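Local structure of pyroglutatmate porin OpdO (Pseudomonas aeruginosa, 3SZV) at residues 128-132 and 133-137; 169-172 and 173-176; 340-344 and 345-349. The protein forms a beta-barrel channel in the bacterial outer membrane and probably admits small carboxylates such as pyroglutamate. All blocks are in the same frame, centred on the assembly; numbering follows the deposited sequence.

Contact 1. Residues 128-132 and 133-137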
loop_
_atom_site.group_PDB
_atom_site.type_symbol
_atom_site.label_atom_id
_atom_site.label_comp_id
_atom_site.label_asym_id
_atom_site.label_seq_id
_atom_site.Cartn_x
_atom_site.Cartn_y
_atom_site.Cartn_z
ATOM N N HIS A 128 -9.949 2.219 0.205
ATOM C CA HIS A 128 -8.558 2.065 0.614
ATOM C C HIS A 128 -8.239 0.586 0.493
ATOM O O HIS A 128 -8.796 -0.241 1.218
ATOM C CB HIS A 128 -8.323 2.568 2.052
ATOM C CG HIS A 128 -6.893 2.490 2.486
ATOM N ND1 HIS A 128 -6.048 3.585 2.487
ATOM C CD2 HIS A 128 -6.150 1.448 2.929
ATOM C CE1 HIS A 128 -4.852 3.215 2.905
ATOM N NE2 HIS A 128 -4.884 1.919 3.180
ATOM N N PHE A 129 -7.386 0.242 -0.467
ATOM C CA PHE A 129 -7.109 -1.156 -0.742
ATOM C C PHE A 129 -5.755 -1.269 -1.429
ATOM O O PHE A 129 -5.156 -0.252 -1.831
ATOM C CB PHE A 129 -8.226 -1.757 -1.619
ATOM C CG PHE A 129 -8.308 -1.149 -2.997
ATOM C CD1 PHE A 129 -9.006 0.037 -3.224
ATOM C CD2 PHE A 129 -7.689 -1.761 -4.075
ATOM C CE1 PHE A 129 -9.081 0.597 -4.508
ATOM C CE2 PHE A 129 -7.755 -1.216 -5.355
ATOM C CZ PHE A 129 -8.442 -0.032 -5.582
ATOM N N LYS A 130 -5.278 -2.503 -1.557
ATOM C CA LYS A 130 -3.999 -2.813 -2.177
ATOM C C LYS A 130 -4.230 -3.734 -3.366
ATOM O O LYS A 130 -4.994 -4.700 -3.285
ATOM C CB LYS A 130 -3.082 -3.547 -1.187
ATOM C CG LYS A 130 -2.934 -2.912 0.189
ATOM C CD LYS A 130 -2.161 -1.613 0.144
ATOM C CE LYS A 130 -1.923 -1.129 1.582
ATOM N NZ LYS A 130 -1.014 0.059 1.653
ATOM N N SER A 131 -3.564 -3.441 -4.470
ATOM C CA SER A 131 -3.601 -4.300 -5.653
ATOM C C SER A 131 -2.371 -3.993 -6.488
ATOM O O SER A 131 -1.768 -2.931 -6.325
ATOM C CB SER A 131 -4.874 -4.079 -6.484
ATOM O OG SER A 131 -4.851 -2.849 -7.194
ATOM N N PRO A 132 -1.999 -4.890 -7.402
ATOM C CA PRO A 132 -0.765 -4.633 -8.150
ATOM C C PRO A 132 -0.772 -3.284 -8.866
ATOM O O PRO A 132 0.268 -2.601 -8.848
ATOM C CB PRO A 132 -0.717 -5.807 -9.139
ATOM C CG PRO A 132 -1.361 -6.932 -8.349
ATOM C CD PRO A 132 -2.516 -6.259 -7.640
ATOM N N LEU A 133 -1.878 -2.889 -9.482
ATOM C CA LEU A 133 -1.882 -1.672 -10.308
ATOM C C LEU A 133 -2.264 -0.407 -9.555
ATOM O O LEU A 133 -2.114 0.692 -10.092
ATOM C CB LEU A 133 -2.783 -1.850 -11.534
ATOM C CG LEU A 133 -2.301 -2.959 -12.473
ATOM C CD1 LEU A 133 -3.265 -3.024 -13.657
ATOM C CD2 LEU A 133 -0.875 -2.719 -12.980
ATOM N N VAL A 134 -2.781 -0.559 -8.339
ATOM C CA VAL A 134 -3.096 0.606 -7.513
ATOM C C VAL A 134 -3.202 0.209 -6.060
ATOM O O VAL A 134 -3.946 -0.714 -5.707
ATOM C CB VAL A 134 -4.367 1.321 -7.994
ATOM C CG1 VAL A 134 -5.579 0.384 -8.022
ATOM C CG2 VAL A 134 -4.663 2.508 -7.081
ATOM N N SER A 135 -2.420 0.886 -5.222
ATOM C CA SER A 135 -2.411 0.619 -3.782
ATOM C C SER A 135 -2.432 1.914 -3.001
ATOM O O SER A 135 -1.559 2.766 -3.180
ATOM C CB SER A 135 -1.151 -0.145 -3.379
ATOM O OG SER A 135 -1.149 -1.488 -3.881
ATOM N N ALA A 136 -3.418 2.061 -2.123
ATOM C CA ALA A 136 -3.510 3.246 -1.273
ATOM C C ALA A 136 -2.436 3.220 -0.207
ATOM O O ALA A 136 -2.177 2.185 0.407
ATOM C CB ALA A 136 -4.891 3.329 -0.634
ATOM N N ASN A 137 -1.811 4.372 0.019
ATOM C CA ASN A 137 -0.756 4.495 1.012
ATOM C C ASN A 137 -1.275 4.722 2.421
ATOM O O ASN A 137 -2.291 5.399 2.622
ATOM C CB ASN A 137 0.136 5.671 0.648
ATOM C CG ASN A 137 1.191 5.926 1.687
ATOM O OD1 ASN A 137 0.968 6.665 2.655
ATOM N ND2 ASN A 137 2.346 5.296 1.519
HETATM O O HOH W 1 -4.404 -4.142 -9.810
#

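Contact 2. Residues 169-172 and 173-176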
loop_
_atom_site.group_PDB
_atom_site.type_symbol
_atom_site.label_atom_id
_atom_site.label_comp_id
_atom_site.label_asym_id
_atom_site.label_seq_id
_atom_site.Cartn_x
_atom_site.Cartn_y
_atom_site.Cartn_z
ATOM N N ASN A 169 -8.318 11.053 -5.932
ATOM C CA ASN A 169 -7.256 10.693 -5.002
ATOM C C ASN A 169 -7.286 11.704 -3.862
ATOM O O ASN A 169 -7.201 12.907 -4.105
ATOM C CB ASN A 169 -5.926 10.812 -5.760
ATOM C CG ASN A 169 -4.732 10.176 -5.047
ATOM O OD1 ASN A 169 -3.630 10.133 -5.624
ATOM N ND2 ASN A 169 -4.922 9.684 -3.838
ATOM N N LYS A 170 -7.434 11.234 -2.626
ATOM C CA LYS A 170 -7.198 12.103 -1.476
ATOM C C LYS A 170 -5.840 11.748 -0.903
ATOM O O LYS A 170 -5.678 10.697 -0.285
ATOM C CB LYS A 170 -8.267 11.940 -0.392
ATOM C CG LYS A 170 -8.050 12.913 0.791
ATOM C CD LYS A 170 -8.632 12.398 2.106
ATOM C CE LYS A 170 -7.846 11.211 2.659
ATOM N NZ LYS A 170 -6.479 11.590 3.131
ATOM N N LEU A 171 -4.852 12.602 -1.141
ATOM C CA LEU A 171 -3.515 12.321 -0.645
ATOM C C LEU A 171 -3.538 12.141 0.866
ATOM O O LEU A 171 -4.385 12.712 1.569
ATOM C CB LEU A 171 -2.551 13.442 -1.022
ATOM C CG LEU A 171 -2.419 13.718 -2.520
ATOM C CD1 LEU A 171 -1.481 14.902 -2.750
ATOM C CD2 LEU A 171 -1.924 12.494 -3.282
ATOM N N ASN A 172 -2.605 11.345 1.377
ATOM C CA ASN A 172 -2.539 11.119 2.812
ATOM C C ASN A 172 -2.559 12.406 3.635
ATOM O O ASN A 172 -3.190 12.456 4.685
ATOM C CB ASN A 172 -1.348 10.214 3.189
ATOM C CG ASN A 172 -0.043 10.640 2.545
ATOM O OD1 ASN A 172 0.141 11.797 2.172
ATOM N ND2 ASN A 172 0.882 9.692 2.420
ATOM N N SER A 173 -1.912 13.453 3.127
ATOM C CA SER A 173 -1.742 14.689 3.885
ATOM C C SER A 173 -2.838 15.739 3.684
ATOM O O SER A 173 -2.788 16.804 4.300
ATOM C CB SER A 173 -0.378 15.306 3.564
ATOM O OG SER A 173 -0.212 15.454 2.164
ATOM N N SER A 174 -3.824 15.459 2.838
ATOM C CA SER A 174 -4.880 16.448 2.616
ATOM C C SER A 174 -6.294 15.916 2.826
ATOM O O SER A 174 -6.510 14.710 2.928
ATOM C CB SER A 174 -4.742 17.098 1.234
ATOM O OG SER A 174 -4.421 16.140 0.245
ATOM N N SER A 175 -7.251 16.835 2.902
ATOM C CA SER A 175 -8.648 16.482 3.124
ATOM C C SER A 175 -9.436 16.357 1.829
ATOM O O SER A 175 -10.433 15.646 1.773
ATOM C CB SER A 175 -9.319 17.528 4.016
ATOM O OG SER A 175 -9.322 18.796 3.383
ATOM N N ASP A 176 -8.995 17.046 0.782
ATOM C CA ASP A 176 -9.796 17.141 -0.433
ATOM C C ASP A 176 -9.446 16.079 -1.462
ATOM O O ASP A 176 -8.276 15.801 -1.709
ATOM C CB ASP A 176 -9.645 18.530 -1.064
ATOM C CG ASP A 176 -10.466 19.590 -0.354
ATOM O OD1 ASP A 176 -11.055 19.286 0.707
ATOM O OD2 ASP A 176 -10.520 20.733 -0.855
HETATM O O HOH W 2 -5.568 15.196 -2.134
#

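Contact 3. Residues 340-344 and 345-349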
loop_
_atom_site.group_PDB
_atom_site.type_symbol
_atom_site.label_atom_id
_atom_site.label_comp_id
_atom_site.label_asym_id
_atom_site.label_seq_id
_atom_site.Cartn_x
_atom_site.Cartn_y
_atom_site.Cartn_z
ATOM N N ASN A 340 22.892 1.620 -13.165
ATOM C CA ASN A 340 22.415 1.692 -14.542
ATOM C C ASN A 340 21.396 2.805 -14.777
ATOM O O ASN A 340 20.775 2.860 -15.833
ATOM C CB ASN A 340 21.845 0.343 -15.010
ATOM C CG ASN A 340 21.867 0.200 -16.529
ATOM O OD1 ASN A 340 22.908 0.406 -17.166
ATOM N ND2 ASN A 340 20.720 -0.138 -17.116
ATOM N N VAL A 341 21.220 3.688 -13.799
ATOM C CA VAL A 341 20.189 4.713 -13.936
ATOM C C VAL A 341 20.559 5.712 -15.033
ATOM O O VAL A 341 21.694 6.184 -15.102
ATOM C CB VAL A 341 19.922 5.436 -12.606
ATOM C CG1 VAL A 341 18.919 6.576 -12.799
ATOM C CG2 VAL A 341 19.421 4.440 -11.565
ATOM N N ALA A 342 19.598 6.034 -15.890
ATOM C CA ALA A 342 19.834 7.019 -16.939
ATOM C C ALA A 342 20.127 8.406 -16.354
ATOM O O ALA A 342 19.393 8.917 -15.492
ATOM C CB ALA A 342 18.663 7.070 -17.905
ATOM N N ARG A 343 21.239 8.981 -16.790
ATOM C CA ARG A 343 21.546 10.371 -16.511
ATOM C C ARG A 343 21.813 10.959 -17.880
ATOM O O ARG A 343 22.890 10.777 -18.446
ATOM C CB ARG A 343 22.777 10.507 -15.598
ATOM C CG ARG A 343 22.612 9.825 -14.231
ATOM C CD ARG A 343 23.560 10.389 -13.168
ATOM N NE ARG A 343 24.966 10.228 -13.529
ATOM C CZ ARG A 343 25.981 10.759 -12.851
ATOM N NH1 ARG A 343 25.754 11.500 -11.775
ATOM N NH2 ARG A 343 27.225 10.559 -13.263
ATOM N N GLY A 344 20.820 11.637 -18.440
ATOM C CA GLY A 344 20.927 12.078 -19.817
ATOM C C GLY A 344 21.157 10.859 -20.689
ATOM O O GLY A 344 20.474 9.834 -20.530
ATOM N N ALA A 345 22.143 10.950 -21.571
ATOM C CA ALA A 345 22.460 9.880 -22.510
ATOM C C ALA A 345 23.379 8.816 -21.907
ATOM O O ALA A 345 23.729 7.842 -22.577
ATOM C CB ALA A 345 23.075 10.461 -23.779
ATOM N N ALA A 346 23.778 9.006 -20.652
ATOM C CA ALA A 346 24.599 8.016 -19.958
ATOM C C ALA A 346 23.738 7.126 -19.064
ATOM O O ALA A 346 22.562 7.408 -18.833
ATOM C CB ALA A 346 25.668 8.695 -19.124
ATOM N N ASN A 347 24.329 6.047 -18.563
ATOM C CA ASN A 347 23.631 5.159 -17.633
ATOM C C ASN A 347 24.492 4.894 -16.401
ATOM O O ASN A 347 24.588 3.761 -15.925
ATOM C CB ASN A 347 23.240 3.854 -18.324
ATOM C CG ASN A 347 22.002 4.003 -19.191
ATOM O OD1 ASN A 347 22.084 4.334 -20.370
ATOM N ND2 ASN A 347 20.835 3.762 -18.594
ATOM N N ASP A 348 25.119 5.954 -15.898
ATOM C CA ASP A 348 26.031 5.843 -14.763
ATOM C C ASP A 348 25.420 6.360 -13.472
ATOM O O ASP A 348 26.130 6.651 -12.514
ATOM C CB ASP A 348 27.364 6.550 -15.056
ATOM C CG ASP A 348 27.203 8.046 -15.315
ATOM O OD1 ASP A 348 26.059 8.510 -15.507
ATOM O OD2 ASP A 348 28.233 8.761 -15.345
ATOM N N GLY A 349 24.095 6.468 -13.449
ATOM C CA GLY A 349 23.386 6.830 -12.233
ATOM C C GLY A 349 23.369 5.688 -11.235
ATOM O O GLY A 349 23.117 4.538 -11.599
HETATM O O HOH W 3 25.520 2.682 -13.194
HETATM O O HOH W 4 20.613 7.089 -21.050
#

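Contact 1. Residues 128-132 and 133-137
The ammonium of Lys-130 donates to the backbone carbonyl of Ala-136, NZ to O 2.7 Å, approaching nearly along the C=O axis. This bond lies in the long loop between strands 120-124 and 145-147, which doubles back on itself near the centre of the OprD-family barrel, consistent with a loop folded into the pore. Lys-130 gets there by bending at chi2 (-69°), which swings its chain alongside the returning segment, CD passing Ser-135 CB. The backbones are tied at the same level by Ala-136 N to Phe-129 O (2.9 Å, 169° at the hydrogen). The chain reverses at Pro-132 and Leu-133, where Val-134 N makes only a weak bond to Ser-131 O. Ser-131 OG reinforces this bend by donating to Val-134 O (2.8 Å), while a water gives a proton to the same hydroxyl and takes one from Leu-133 N. Phe-129 CZ meets Val-134 CG1 obliquely, and from strand 186-200 Phe-194 packs on Phe-129 and Phe-192 on Val-134. His-128 is held by Glu-144 O through ND1; the methyl CB of Ala-136 sits over one face of its ring, 3.6 Å from the centroid, and Asn-137 O lies in plane at the edge, 3.4 Å from CE1.

Contact 2. Residues 169-172 and 173-176
Two donors converge on the carbonyl oxygen of Leu-171 from opposite faces of its plane: Ser-174 N at 3.1 Å, with 165° at the hydrogen, and Lys-170 NZ at 2.8 Å. The same ammonium reaches across to Ser-174 O, 3.1 Å from NZ, and this bond is far straighter at the carbonyl than the one to Leu-171. Lys-170 can serve both because its chain folds over at chi3 and chi4 (70° and 69°), curling back across the turn with CG and CD resting 3.2 Å from Ser-174 O. On another side, a water closes the gap between the two limbs: it bridges Leu-171 N, Ser-174 OG and Asp-176 O, accepting from Leu-171 N. That hydroxyl also lies 3.5 Å from Leu-171 CB. Farther out, Pro-143 O and Tyr-106 OH complete the surroundings of Lys-170 NZ, so the buried amine is met by four oxygens, which probably favours its charged state. Lys-170 is further fixed through its backbone, which bonds to Leu-145, two residues after Pro-143. At the centre of the arrangement is a type I beta turn from Leu-171 to Ser-174, laid down where strand 159-170 of the porin barrel ends and its connecting loop begins.

Contact 3. Residues 340-344 and 345-349
Arg-343 and Asp-348 form a two-pronged salt bridge across the end of the beta hairpin made by strands 329-343 and 346-361. Arg-343 NE donates to Asp-348 OD1 (2.8 Å) and NH2 to OD2 (2.9 Å), so the guanidinium presents its side to the carboxylate, one nitrogen for each oxygen. Both oxygens lie close to the guanidinium plane, yet each is met from above the carboxylate, the two planes standing 65° apart. A bend at chi3 (-60°) turns the arginine tip toward the aspartate, while its aliphatic part passes over the glycine, CG 3.7 Å from Gly-349 CA.

Among backbone bonds, Arg-343 and Ala-346 pair in both directions about a type II' turn, with Gly-344 at its positive-phi corner. Val-341 and Gly-349 form the next hydrogen-bonded pair, Val-341 O accepting Gly-349 N (2.9 Å) on a lone pair. Between these pairs the register slips by one residue, a beta bulge. Beyond them Asn-340, with positive phi, joins Val-341 in facing Gly-349, a G1 beta bulge.

A side-chain amide also joins the strands: Asn-347 ND2 donates almost straight to Asn-340 O (2.9 Å), and its second partner is Asp-309 OD2. Asn-340 ND2 bonds to Asp-309 O, so both asparagines lean on the same neighbouring loop.

Two waters add further links. One takes a proton from Asn-340 N and gives one to Asn-347 O; another lies within hydrogen-bonding distance of Gly-344 O and Ala-346 O at the turn.

With the strand directions 118° apart, the hairpin end departs from regular antiparallel pairing, and polar side chains and water join the segments beside the backbone bonds. The paired charges of Arg-343 and Asp-348 probably balance one another at this exposed tip.

Contacts 1 and 2 adjoin, with centres 15 Å apart, and touch through a probable hydrogen bond from Asn-172 ND2 to Asn-137 OD1 (3.0 Å). Glu-144 joins them a second time, one carboxylate oxygen accepting from Asn-137 N and the other from Asn-169 ND2. The loop of residues 128-137 is thereby anchored to the strand end at 169-172. Contact 3 stands apart at the tip of the hairpin of strands 329-343 and 346-361, its centre about 30 Å from that of contact 1 and 34 Å from that of contact 2. Bound C8E detergent molecules lie about 6 Å from the side chain of Leu-133, 8 Å from that of Asp-176 and 10 Å from that of Asn-340.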